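Local coordinates for protein tapirin (Caldicellulosiruptor kristjanssonii, PDB 6N2B) that probably binds cellulose, through a calcium-containing C-terminal domain built round a beta-helix, at residues D317-V322 and K338-D343; N344-I349 and N365-I370; A353-D358 and A374-R379; E361-G366 and A380-G385. All blocks are in the same frame, centred on the assembly; numbering follows the deposited sequence. Where two conformers were deposited one is given.

All four contacts pair parallel strands of successive coils of the beta-helix, away from the calcium site. Contacts 1 and 4 belong to the same sheet. Strands 338-341 and 359-363 are neighbours in it, and Lys338 of contact 1 makes a salt bridge to Glu361 of contact 4. Contacts 2 and 3 lie on the other two faces of the coil. Contact 1 is the most buried, and valines and leucine line its inner side. Contacts 2 and 3 are partly buried: apolar inside, with two close arginines in one and an Asp-Arg pair in the other. Contact 4 is a surface contact at the last strand of its sheet, and its chemistry is mostly polar.

Contact 1 of 4, residues D317-V322 and K338-D343; sequences DGEVQV and KLTVTD
Glu319 and Lys338 sit side by side on adjacent parallel strands, and their side chains point the same way. Glu319 can be followed outward. Its CB lies 3.9 Å from Lys338 CB. CG then turns toward Thr340, the next residue on the same face of the partner strand, and comes 3.6 Å from Thr340 CG2. CG is anti to the backbone N (chi1 167°), and the extended chain carries the carboxylate across Thr340 at about a right angle. CD lies against the same methyl. At the tip, OE2 takes a weak hydrogen bond from Thr340 OG1 at 3.5 Å. Lys338 NZ is 4.3 Å from Glu319 OE2, too far for a salt bridge. The ammonium group is paired with Glu361 of the next strand instead.

The other side of the sheet is apolar. Leu339 CD1 lies 4.0 Å from Val320 CG1 and 4.2 Å from Val322 CG2. Phe328 and Thr347 of the opposing wall cover this layer.

The backbones are joined in strict parallel register. Val320 N donates to Lys338 O at 2.8 Å, and Thr340 N to Val320 O at 2.9 Å. Val322 N and Thr342 N continue the alternation. This contact adds a Glu-Lys pair on its outer side. The stacked, in-register parallel strands and the apolar interior are characteristic of a parallel beta-helix.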
loop_
_atom_site.group_PDB
_atom_site.type_symbol
_atom_site.label_atom_id
_atom_site.label_comp_id
_atom_site.label_asym_id
_atom_site.label_seq_id
_atom_site.Cartn_x
_atom_site.Cartn_y
_atom_site.Cartn_z
ATOM N N ASP A 317 4.306 3.741 -17.594
ATOM C CA ASP A 317 4.903 4.776 -18.425
ATOM C C ASP A 317 6.430 4.763 -18.360
ATOM O O ASP A 317 7.069 5.651 -18.939
ATOM C CB ASP A 317 4.359 6.147 -18.011
ATOM C CG ASP A 317 2.890 6.334 -18.388
ATOM O OD1 ASP A 317 2.365 5.510 -19.166
ATOM O OD2 ASP A 317 2.254 7.305 -17.918
ATOM N N GLY A 318 7.008 3.766 -17.676
ATOM C CA GLY A 318 8.441 3.635 -17.476
ATOM C C GLY A 318 8.923 2.200 -17.608
ATOM O O GLY A 318 8.273 1.380 -18.259
ATOM N N GLU A 319 10.048 1.876 -16.980
ATOM C CA GLU A 319 10.750 0.620 -17.213
ATOM C C GLU A 319 10.461 -0.344 -16.067
ATOM O O GLU A 319 10.766 -0.050 -14.903
ATOM C CB GLU A 319 12.252 0.884 -17.367
ATOM C CG GLU A 319 13.209 -0.314 -17.311
ATOM C CD GLU A 319 14.685 0.135 -17.235
ATOM O OE1 GLU A 319 14.946 1.208 -16.651
ATOM O OE2 GLU A 319 15.592 -0.562 -17.745
ATOM N N VAL A 320 9.862 -1.484 -16.397
ATOM C CA VAL A 320 9.710 -2.568 -15.438
ATOM C C VAL A 320 11.020 -3.339 -15.434
ATOM O O VAL A 320 11.390 -3.944 -16.440
ATOM C CB VAL A 320 8.532 -3.485 -15.788
ATOM C CG1 VAL A 320 8.398 -4.584 -14.743
ATOM C CG2 VAL A 320 7.226 -2.691 -15.921
ATOM N N GLN A 321 11.737 -3.292 -14.325
ATOM C CA GLN A 321 12.927 -4.102 -14.147
ATOM C C GLN A 321 12.591 -5.303 -13.285
ATOM O O GLN A 321 11.930 -5.175 -12.256
ATOM C CB GLN A 321 14.051 -3.327 -13.475
ATOM C CG GLN A 321 14.428 -2.012 -14.098
ATOM C CD GLN A 321 15.333 -1.196 -13.168
ATOM O OE1 GLN A 321 16.506 -1.543 -12.953
ATOM N NE2 GLN A 321 14.778 -0.121 -12.591
ATOM N N VAL A 322 13.063 -6.464 -13.701
ATOM C CA VAL A 322 12.965 -7.684 -12.923
ATOM C C VAL A 322 14.389 -8.211 -12.830
ATOM O O VAL A 322 14.964 -8.623 -13.844
ATOM C CB VAL A 322 12.026 -8.703 -13.585
ATOM C CG1 VAL A 322 11.906 -9.972 -12.754
ATOM C CG2 VAL A 322 10.665 -8.077 -13.817
ATOM N N LYS A 338 9.150 -0.207 -21.132
ATOM C CA LYS A 338 10.291 -1.094 -21.252
ATOM C C LYS A 338 10.146 -2.213 -20.227
ATOM O O LYS A 338 9.633 -2.008 -19.123
ATOM C CB LYS A 338 11.617 -0.335 -21.055
ATOM C CG LYS A 338 12.829 -1.051 -21.639
ATOM C CD LYS A 338 14.142 -0.322 -21.408
ATOM C CE LYS A 338 15.298 -1.103 -22.071
ATOM N NZ LYS A 338 16.672 -0.548 -21.875
ATOM N N LEU A 339 10.558 -3.412 -20.620
ATOM C CA LEU A 339 10.739 -4.514 -19.692
ATOM C C LEU A 339 12.190 -4.922 -19.804
ATOM O O LEU A 339 12.669 -5.183 -20.909
ATOM C CB LEU A 339 9.822 -5.691 -20.021
ATOM C CG LEU A 339 10.172 -6.972 -19.255
ATOM C CD1 LEU A 339 9.907 -6.813 -17.749
ATOM C CD2 LEU A 339 9.439 -8.183 -19.819
ATOM N N THR A 340 12.906 -4.921 -18.688
ATOM C CA THR A 340 14.281 -5.395 -18.700
ATOM C C THR A 340 14.428 -6.460 -17.627
ATOM O O THR A 340 14.046 -6.248 -16.477
ATOM C CB THR A 340 15.312 -4.250 -18.519
ATOM O OG1 THR A 340 15.560 -3.995 -17.135
ATOM C CG2 THR A 340 14.825 -2.990 -19.164
ATOM N N VAL A 341 14.942 -7.615 -18.020
ATOM C CA VAL A 341 15.245 -8.704 -17.105
ATOM C C VAL A 341 16.759 -8.878 -17.099
ATOM O O VAL A 341 17.374 -9.038 -18.158
ATOM C CB VAL A 341 14.515 -9.993 -17.511
ATOM C CG1 VAL A 341 14.634 -11.053 -16.427
ATOM C CG2 VAL A 341 13.064 -9.681 -17.786
ATOM N N THR A 342 17.364 -8.811 -15.918
ATOM C CA THR A 342 18.812 -8.879 -15.774
ATOM C C THR A 342 19.128 -9.678 -14.525
ATOM O O THR A 342 18.253 -9.954 -13.703
ATOM C CB THR A 342 19.442 -7.481 -15.641
ATOM O OG1 THR A 342 18.712 -6.542 -16.433
ATOM C CG2 THR A 342 20.913 -7.473 -16.081
ATOM N N ASP A 343 20.399 -10.037 -14.389
ATOM C CA ASP A 343 20.955 -10.499 -13.125
ATOM C C ASP A 343 20.092 -11.598 -12.509
ATOM O O ASP A 343 19.762 -11.578 -11.324
ATOM C CB ASP A 343 21.149 -9.321 -12.158
ATOM C CG ASP A 343 21.892 -8.131 -12.802
ATOM O OD1 ASP A 343 23.043 -8.279 -13.286
ATOM O OD2 ASP A 343 21.308 -7.033 -12.835
#

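Contact 2 of 4, residues N344-I349 and N365-I370; sequences NGRTTI and NGRVFI
Arg346 and Arg367 stand in neighbouring coils, and their guanidinium groups meet although both are positive. Arg367 NH2 lies over one face of the Arg346 guanidinium, with the two planes 43° apart. It is 3.3 Å from Arg346 NH1, and both atoms are donors, so no bond forms. Arg367 sets CG beside its backbone N and anti to the carbonyl carbon (chi1 -51°). From there the chain bends at chi3 and reaches across to the Arg346 side chain, which is bent at chi3 as well. Arg346 NE donates to Asn327 OD1 of the preceding coil, which ties the group to that side.

Asn344 and Asn365 repeat one conformation. Each has a left-handed backbone. Their amides point the same way, with planes nearly parallel, and Asn344 ND2 lies 3.5 Å from Asn365 CB.

Phe369 puts CG anti to its backbone N (chi1 -168°). The ring then leads away from Thr348, whose CG2 still reaches Phe369 CD1 at 4.2 Å. On the inner side, Ile349 CB meets Ile370 CG2 at 4.4 Å.

Thr347 N bonds to Arg367 O at 3.1 Å, and Ile349 N to Phe369 O at 2.9 Å. Strand 346-349 thus lies between strands 327-330 and 367-370, and strand 387-389 follows on the far side. Inside the coil, Thr347 and Val368 pack against strand 338-341 of another face.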
loop_
_atom_site.group_PDB
_atom_site.type_symbol
_atom_site.label_atom_id
_atom_site.label_comp_id
_atom_site.label_asym_id
_atom_site.label_seq_id
_atom_site.Cartn_x
_atom_site.Cartn_y
_atom_site.Cartn_z
ATOM N N ASN A 344 19.708 -12.556 -13.351
ATOM C CA ASN A 344 19.003 -13.783 -12.983
ATOM C C ASN A 344 17.533 -13.579 -12.682
ATOM O O ASN A 344 16.917 -14.436 -12.049
ATOM C CB ASN A 344 19.648 -14.481 -11.791
ATOM C CG ASN A 344 20.947 -15.120 -12.152
ATOM O OD1 ASN A 344 22.011 -14.666 -11.735
ATOM N ND2 ASN A 344 20.879 -16.184 -12.945
ATOM N N GLY A 345 16.940 -12.484 -13.128
ATOM C CA GLY A 345 15.506 -12.339 -13.041
ATOM C C GLY A 345 14.779 -13.338 -13.930
ATOM O O GLY A 345 15.372 -14.137 -14.661
ATOM N N ARG A 346 13.448 -13.287 -13.845
ATOM C CA ARG A 346 12.572 -14.078 -14.707
ATOM C C ARG A 346 11.219 -13.395 -14.827
ATOM O O ARG A 346 10.615 -13.029 -13.817
ATOM C CB ARG A 346 12.378 -15.506 -14.183
ATOM C CG ARG A 346 11.341 -16.257 -14.997
ATOM C CD ARG A 346 11.470 -17.760 -14.875
ATOM N NE ARG A 346 11.284 -18.236 -13.511
ATOM C CZ ARG A 346 10.996 -19.497 -13.193
ATOM N NH1 ARG A 346 10.861 -20.418 -14.147
ATOM N NH2 ARG A 346 10.846 -19.835 -11.914
ATOM N N THR A 347 10.746 -13.234 -16.055
ATOM C CA THR A 347 9.413 -12.712 -16.310
ATOM C C THR A 347 8.678 -13.709 -17.181
ATOM O O THR A 347 9.142 -14.018 -18.283
ATOM C CB THR A 347 9.456 -11.354 -16.993
ATOM O OG1 THR A 347 10.215 -10.449 -16.189
ATOM C CG2 THR A 347 8.055 -10.819 -17.162
ATOM N N THR A 348 7.540 -14.198 -16.689
ATOM C CA THR A 348 6.697 -15.160 -17.385
ATOM C C THR A 348 5.408 -14.482 -17.843
ATOM O O THR A 348 4.674 -13.916 -17.028
ATOM C CB THR A 348 6.373 -16.353 -16.484
ATOM O OG1 THR A 348 7.589 -16.987 -16.081
ATOM C CG2 THR A 348 5.504 -17.368 -17.220
ATOM N N ILE A 349 5.132 -14.548 -19.138
ATOM C CA ILE A 349 3.814 -14.220 -19.671
ATOM C C ILE A 349 2.989 -15.497 -19.591
ATOM O O ILE A 349 3.309 -16.487 -20.249
ATOM C CB ILE A 349 3.907 -13.697 -21.110
ATOM C CG1 ILE A 349 5.113 -12.763 -21.253
ATOM C CG2 ILE A 349 2.616 -13.002 -21.538
ATOM C CD1 ILE A 349 5.072 -11.529 -20.347
ATOM N N ASN A 365 21.879 -13.359 -17.810
ATOM C CA ASN A 365 21.131 -14.544 -17.382
ATOM C C ASN A 365 19.683 -14.258 -17.019
ATOM O O ASN A 365 19.025 -15.113 -16.412
ATOM C CB ASN A 365 21.806 -15.272 -16.213
ATOM C CG ASN A 365 23.042 -16.029 -16.647
ATOM O OD1 ASN A 365 24.132 -15.787 -16.126
ATOM N ND2 ASN A 365 22.887 -16.938 -17.623
ATOM N N GLY A 366 19.160 -13.090 -17.374
ATOM C CA GLY A 366 17.723 -12.911 -17.342
ATOM C C GLY A 366 17.035 -13.908 -18.256
ATOM O O GLY A 366 17.600 -14.368 -19.251
ATOM N N ARG A 367 15.805 -14.263 -17.899
ATOM C CA ARG A 367 15.002 -15.186 -18.685
ATOM C C ARG A 367 13.611 -14.606 -18.868
ATOM O O ARG A 367 13.033 -14.064 -17.925
ATOM C CB ARG A 367 14.920 -16.564 -18.011
ATOM C CG ARG A 367 16.279 -17.138 -17.633
ATOM C CD ARG A 367 16.287 -18.667 -17.604
ATOM N NE ARG A 367 15.208 -19.254 -16.800
ATOM C CZ ARG A 367 15.063 -19.106 -15.479
ATOM N NH1 ARG A 367 15.919 -18.369 -14.771
ATOM N NH2 ARG A 367 14.050 -19.696 -14.856
ATOM N N VAL A 368 13.078 -14.698 -20.081
ATOM C CA VAL A 368 11.667 -14.419 -20.329
ATOM C C VAL A 368 11.042 -15.695 -20.857
ATOM O O VAL A 368 11.506 -16.246 -21.860
ATOM C CB VAL A 368 11.452 -13.273 -21.325
ATOM C CG1 VAL A 368 10.038 -13.363 -21.920
ATOM C CG2 VAL A 368 11.687 -11.940 -20.670
ATOM N N PHE A 369 9.994 -16.162 -20.198
ATOM C CA PHE A 369 9.267 -17.341 -20.626
ATOM C C PHE A 369 7.889 -16.919 -21.116
ATOM O O PHE A 369 7.156 -16.241 -20.399
ATOM C CB PHE A 369 9.162 -18.337 -19.476
ATOM C CG PHE A 369 8.685 -19.692 -19.879
ATOM C CD1 PHE A 369 7.323 -19.979 -19.929
ATOM C CD2 PHE A 369 9.593 -20.697 -20.175
ATOM C CE1 PHE A 369 6.870 -21.253 -20.289
ATOM C CE2 PHE A 369 9.154 -21.972 -20.539
ATOM C CZ PHE A 369 7.792 -22.251 -20.593
ATOM N N ILE A 370 7.544 -17.307 -22.336
ATOM C CA ILE A 370 6.224 -17.050 -22.896
ATOM C C ILE A 370 5.461 -18.369 -22.934
ATOM O O ILE A 370 5.862 -19.316 -23.625
ATOM C CB ILE A 370 6.323 -16.410 -24.283
ATOM C CG1 ILE A 370 7.317 -15.257 -24.210
ATOM C CG2 ILE A 370 4.956 -15.933 -24.757
ATOM C CD1 ILE A 370 7.815 -14.819 -25.518
#

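Contact 3 of 4, residues A353-D358 and A374-R379; sequences ATLYCD and ATLVTR
Leu355 and Leu376 lie side by side inside the beta-helix, with Leu355 CD2 4.1 Å from Leu376 CG. Leu376 CD2 also touches Cys357 SG, and Leu360 of strand 359-363 covers this layer. Five main backbone hydrogen bonds zip the parallel strands of the two coils together. Among them is Val377 N to Leu355 O at 2.8 Å. On the outer face, Tyr356 CD2 rests 4.0 Å from Val377 CB, and its ring meets that of Phe402.

The polar groups gather where the chain turns the corner. Thr378 OG1 bonds to the Ala380 carbonyl. Asp358 and Arg379 cross at about a right angle, carboxylate and guanidinium planes 51° apart. The arginine chain is extended from CG to NE. Its guanidinium also makes a cation-pi contact with Phe402, and NH2 bonds to Ala400 O. With a leucine in place of Arg379, the Asp358 carboxylate would probably lose its cationic mate, and the segment holding Ala400 and Phe402 would be less firmly tied to the corner. The salt bridge runs from Arg379 NH1 to Asp358 OD1 at 3.2 Å; it uses the anti lone pair of OD1, which lies close to the guanidinium plane.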
loop_
_atom_site.group_PDB
_atom_site.type_symbol
_atom_site.label_atom_id
_atom_site.label_comp_id
_atom_site.label_asym_id
_atom_site.label_seq_id
_atom_site.Cartn_x
_atom_site.Cartn_y
_atom_site.Cartn_z
ATOM N N ALA A 353 -2.261 -14.451 -21.813
ATOM C CA ALA A 353 -1.861 -13.075 -21.576
ATOM C C ALA A 353 -1.111 -12.500 -22.778
ATOM O O ALA A 353 -0.552 -13.230 -23.603
ATOM C CB ALA A 353 -0.992 -12.989 -20.318
ATOM N N THR A 354 -1.108 -11.169 -22.866
ATOM C CA THR A 354 -0.322 -10.448 -23.858
ATOM C C THR A 354 0.433 -9.320 -23.176
ATOM O O THR A 354 -0.169 -8.499 -22.483
ATOM C CB THR A 354 -1.192 -9.866 -24.983
ATOM O OG1 THR A 354 -1.888 -10.922 -25.665
ATOM C CG2 THR A 354 -0.327 -9.138 -25.972
ATOM N N LEU A 355 1.743 -9.280 -23.368
ATOM C CA LEU A 355 2.556 -8.139 -22.973
ATOM C C LEU A 355 2.841 -7.273 -24.198
ATOM O O LEU A 355 3.213 -7.796 -25.252
ATOM C CB LEU A 355 3.868 -8.610 -22.337
ATOM C CG LEU A 355 4.943 -7.524 -22.155
ATOM C CD1 LEU A 355 4.392 -6.356 -21.363
ATOM C CD2 LEU A 355 6.203 -8.053 -21.479
ATOM N N TYR A 356 2.660 -5.961 -24.066
ATOM C CA TYR A 356 3.156 -4.996 -25.043
ATOM C C TYR A 356 4.199 -4.129 -24.367
ATOM O O TYR A 356 3.953 -3.604 -23.281
ATOM C CB TYR A 356 2.049 -4.097 -25.595
ATOM C CG TYR A 356 0.822 -4.818 -26.110
ATOM C CD1 TYR A 356 -0.147 -5.299 -25.224
ATOM C CD2 TYR A 356 0.612 -4.996 -27.484
ATOM C CE1 TYR A 356 -1.282 -5.942 -25.680
ATOM C CE2 TYR A 356 -0.530 -5.646 -27.954
ATOM C CZ TYR A 356 -1.472 -6.118 -27.042
ATOM O OH TYR A 356 -2.601 -6.772 -27.481
ATOM N N CYS A 357 5.357 -3.978 -25.000
ATOM C CA CYS A 357 6.353 -3.037 -24.514
ATOM C C CYS A 357 7.030 -2.376 -25.698
ATOM O O CYS A 357 7.268 -3.025 -26.714
ATOM C CB CYS A 357 7.394 -3.717 -23.633
ATOM S SG CYS A 357 8.234 -5.130 -24.385
ATOM N N ASP A 358 7.323 -1.077 -25.577
ATOM C CA ASP A 358 8.038 -0.395 -26.648
ATOM C C ASP A 358 9.435 -0.975 -26.808
ATOM O O ASP A 358 9.936 -1.108 -27.931
ATOM C CB ASP A 358 8.095 1.110 -26.378
ATOM C CG ASP A 358 8.867 1.876 -27.455
ATOM O OD1 ASP A 358 8.317 2.077 -28.568
ATOM O OD2 ASP A 358 10.027 2.279 -27.188
ATOM N N ALA A 374 0.208 -17.522 -24.865
ATOM C CA ALA A 374 0.602 -16.160 -24.533
ATOM C C ALA A 374 1.320 -15.511 -25.715
ATOM O O ALA A 374 1.655 -16.163 -26.705
ATOM C CB ALA A 374 1.492 -16.150 -23.294
ATOM N N THR A 375 1.570 -14.206 -25.596
ATOM C CA THR A 375 2.168 -13.411 -26.667
ATOM C C THR A 375 2.891 -12.199 -26.091
ATOM O O THR A 375 2.316 -11.447 -25.301
ATOM C CB THR A 375 1.103 -12.934 -27.660
ATOM O OG1 THR A 375 0.444 -14.061 -28.255
ATOM C CG2 THR A 375 1.739 -12.082 -28.732
ATOM N N LEU A 376 4.142 -12.005 -26.497
ATOM C CA LEU A 376 4.908 -10.812 -26.168
ATOM C C LEU A 376 5.068 -10.002 -27.442
ATOM O O LEU A 376 5.452 -10.556 -28.474
ATOM C CB LEU A 376 6.273 -11.186 -25.586
ATOM C CG LEU A 376 7.108 -10.092 -24.903
ATOM C CD1 LEU A 376 8.129 -10.733 -23.979
ATOM C CD2 LEU A 376 7.814 -9.174 -25.902
ATOM N N VAL A 377 4.780 -8.701 -27.377
ATOM C CA VAL A 377 4.832 -7.814 -28.544
ATOM C C VAL A 377 5.697 -6.605 -28.216
ATOM O O VAL A 377 5.283 -5.740 -27.434
ATOM C CB VAL A 377 3.440 -7.357 -28.978
ATOM C CG1 VAL A 377 3.553 -6.424 -30.169
ATOM C CG2 VAL A 377 2.585 -8.548 -29.292
ATOM N N THR A 378 6.874 -6.518 -28.836
ATOM C CA THR A 378 7.805 -5.425 -28.576
ATOM C C THR A 378 8.146 -4.696 -29.870
ATOM O O THR A 378 8.117 -5.279 -30.951
ATOM C CB THR A 378 9.095 -5.933 -27.890
ATOM O OG1 THR A 378 9.844 -4.820 -27.389
ATOM C CG2 THR A 378 9.966 -6.738 -28.856
ATOM N N ARG A 379 8.463 -3.409 -29.758
ATOM C CA ARG A 379 8.879 -2.629 -30.920
ATOM C C ARG A 379 10.378 -2.718 -31.186
ATOM O O ARG A 379 10.803 -2.521 -32.331
ATOM C CB ARG A 379 8.467 -1.155 -30.759
ATOM C CG ARG A 379 6.953 -0.950 -30.766
ATOM C CD ARG A 379 6.533 0.503 -30.983
ATOM N NE ARG A 379 5.083 0.667 -30.841
ATOM C CZ ARG A 379 4.481 1.166 -29.756
ATOM N NH1 ARG A 379 5.196 1.560 -28.708
ATOM N NH2 ARG A 379 3.158 1.270 -29.713
#

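Contact 4 of 4, residues E361-G366 and A380-G385; sequences EVRNNG and AISISG
Val362 N donates to Ser382 O at 3.1 Å, with an N-H...O angle of 166°. Ser384 N returns the bond to Val362 O at 3.2 Å, so Val362 is tied to strand 380-384, the last of this sheet, through both its N-H and its C=O. Farther on, from within the type I' turn Arg363-Gly366, Asn365 N makes a weak bond to Gly385 O. On the inner side, Val362 CB meets Ile383 CG2 at 4.2 Å.

The outer side is led by Arg363. Its chain bends at chi3 (-56°), which brings NE back to Glu361 OE1 at 2.9 Å in a salt bridge. OE1 is met from above the carboxylate plane. The guanidinium lies next to Ser382 and Ser384. Ser384 O lies over one face, and Ser382 OG sits at the edge, 3.0 Å from NH2 but at a poor angle for a bond. An alanine at Arg363 is likely to cost Glu361 one of its two cationic partners described here, leaving Lys338, and to uncover Ser382 and Ser384. In the deposited chain Arg363 and Lys338 both pair with Glu361, which would probably keep it ionised at this surface.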
loop_
_atom_site.group_PDB
_atom_site.type_symbol
_atom_site.label_atom_id
_atom_site.label_comp_id
_atom_site.label_asym_id
_atom_site.label_seq_id
_atom_site.Cartn_x
_atom_site.Cartn_y
_atom_site.Cartn_z
ATOM N N GLU A 361 14.532 -5.616 -23.166
ATOM C CA GLU A 361 15.942 -5.888 -22.935
ATOM C C GLU A 361 16.061 -7.082 -22.003
ATOM O O GLU A 361 15.401 -7.119 -20.964
ATOM C CB GLU A 361 16.636 -4.662 -22.330
ATOM C CG GLU A 361 18.158 -4.775 -22.224
ATOM C CD GLU A 361 18.774 -3.670 -21.376
ATOM O OE1 GLU A 361 19.620 -3.985 -20.503
ATOM O OE2 GLU A 361 18.403 -2.490 -21.581
ATOM N N VAL A 362 16.879 -8.065 -22.381
ATOM C CA VAL A 362 17.204 -9.214 -21.540
ATOM C C VAL A 362 18.721 -9.349 -21.507
ATOM O O VAL A 362 19.393 -9.118 -22.519
ATOM C CB VAL A 362 16.541 -10.513 -22.048
ATOM C CG1 VAL A 362 16.732 -11.662 -21.041
ATOM C CG2 VAL A 362 15.067 -10.280 -22.337
ATOM N N ARG A 363 19.264 -9.728 -20.352
ATOM C CA ARG A 363 20.675 -9.503 -20.084
ATOM C C ARG A 363 21.095 -10.378 -18.913
ATOM O O ARG A 363 20.247 -10.886 -18.176
ATOM C CB ARG A 363 20.917 -8.017 -19.789
ATOM C CG ARG A 363 22.349 -7.528 -19.787
ATOM C CD ARG A 363 22.394 -6.038 -20.117
ATOM N NE ARG A 363 21.739 -5.724 -21.395
ATOM C CZ ARG A 363 22.326 -5.781 -22.597
ATOM N NH1 ARG A 363 23.606 -6.138 -22.717
ATOM N NH2 ARG A 363 21.628 -5.475 -23.691
ATOM N N ASN A 364 22.412 -10.567 -18.777
ATOM C CA ASN A 364 23.045 -11.219 -17.633
ATOM C C ASN A 364 22.203 -12.334 -17.020
ATOM O O ASN A 364 21.833 -12.254 -15.843
ATOM C CB ASN A 364 23.373 -10.189 -16.547
ATOM C CG ASN A 364 24.324 -9.104 -17.027
ATOM O OD1 ASN A 364 25.040 -9.278 -18.016
ATOM N ND2 ASN A 364 24.340 -7.974 -16.317
ATOM N N ASN A 365 21.879 -13.359 -17.810
ATOM C CA ASN A 365 21.131 -14.544 -17.382
ATOM C C ASN A 365 19.683 -14.258 -17.019
ATOM O O ASN A 365 19.025 -15.113 -16.412
ATOM C CB ASN A 365 21.806 -15.272 -16.213
ATOM C CG ASN A 365 23.042 -16.029 -16.647
ATOM O OD1 ASN A 365 24.132 -15.787 -16.126
ATOM N ND2 ASN A 365 22.887 -16.938 -17.623
ATOM N N GLY A 366 19.160 -13.090 -17.374
ATOM C CA GLY A 366 17.723 -12.911 -17.342
ATOM C C GLY A 366 17.035 -13.908 -18.256
ATOM O O GLY A 366 17.600 -14.368 -19.251
ATOM N N ALA A 380 11.175 -3.015 -30.159
ATOM C CA ALA A 380 12.613 -3.211 -30.283
ATOM C C ALA A 380 13.064 -4.180 -29.202
ATOM O O ALA A 380 12.430 -4.289 -28.146
ATOM C CB ALA A 380 13.384 -1.896 -30.167
ATOM N N ILE A 381 14.173 -4.870 -29.468
ATOM C CA ILE A 381 14.627 -5.988 -28.649
ATOM C C ILE A 381 16.148 -5.955 -28.567
ATOM O O ILE A 381 16.829 -5.440 -29.462
ATOM C CB ILE A 381 14.130 -7.328 -29.231
ATOM C CG1 ILE A 381 14.393 -8.499 -28.283
ATOM C CG2 ILE A 381 14.771 -7.563 -30.583
ATOM C CD1 ILE A 381 13.648 -9.762 -28.675
ATOM N N SER A 382 16.684 -6.508 -27.476
ATOM C CA SER A 382 18.130 -6.527 -27.273
ATOM C C SER A 382 18.445 -7.641 -26.279
ATOM O O SER A 382 18.332 -7.434 -25.069
ATOM C CB SER A 382 18.641 -5.182 -26.770
ATOM O OG SER A 382 19.921 -5.322 -26.158
ATOM N N ILE A 383 18.869 -8.786 -26.791
ATOM C CA ILE A 383 19.151 -9.957 -25.971
ATOM C C ILE A 383 20.646 -10.209 -26.038
ATOM O O ILE A 383 21.137 -10.735 -27.041
ATOM C CB ILE A 383 18.374 -11.185 -26.445
ATOM C CG1 ILE A 383 16.935 -10.809 -26.764
ATOM C CG2 ILE A 383 18.406 -12.259 -25.389
ATOM C CD1 ILE A 383 16.236 -11.852 -27.570
ATOM N N SER A 384 21.373 -9.849 -24.980
ATOM C CA SER A 384 22.799 -10.168 -24.870
ATOM C C SER A 384 23.056 -10.831 -23.523
ATOM O O SER A 384 23.157 -10.152 -22.496
ATOM C CB SER A 384 23.680 -8.932 -25.035
ATOM O OG SER A 384 25.048 -9.305 -25.182
ATOM N N GLY A 385 23.191 -12.151 -23.532
ATOM C CA GLY A 385 23.475 -12.900 -22.332
ATOM C C GLY A 385 22.282 -13.620 -21.755
ATOM O O GLY A 385 22.462 -14.484 -20.890
#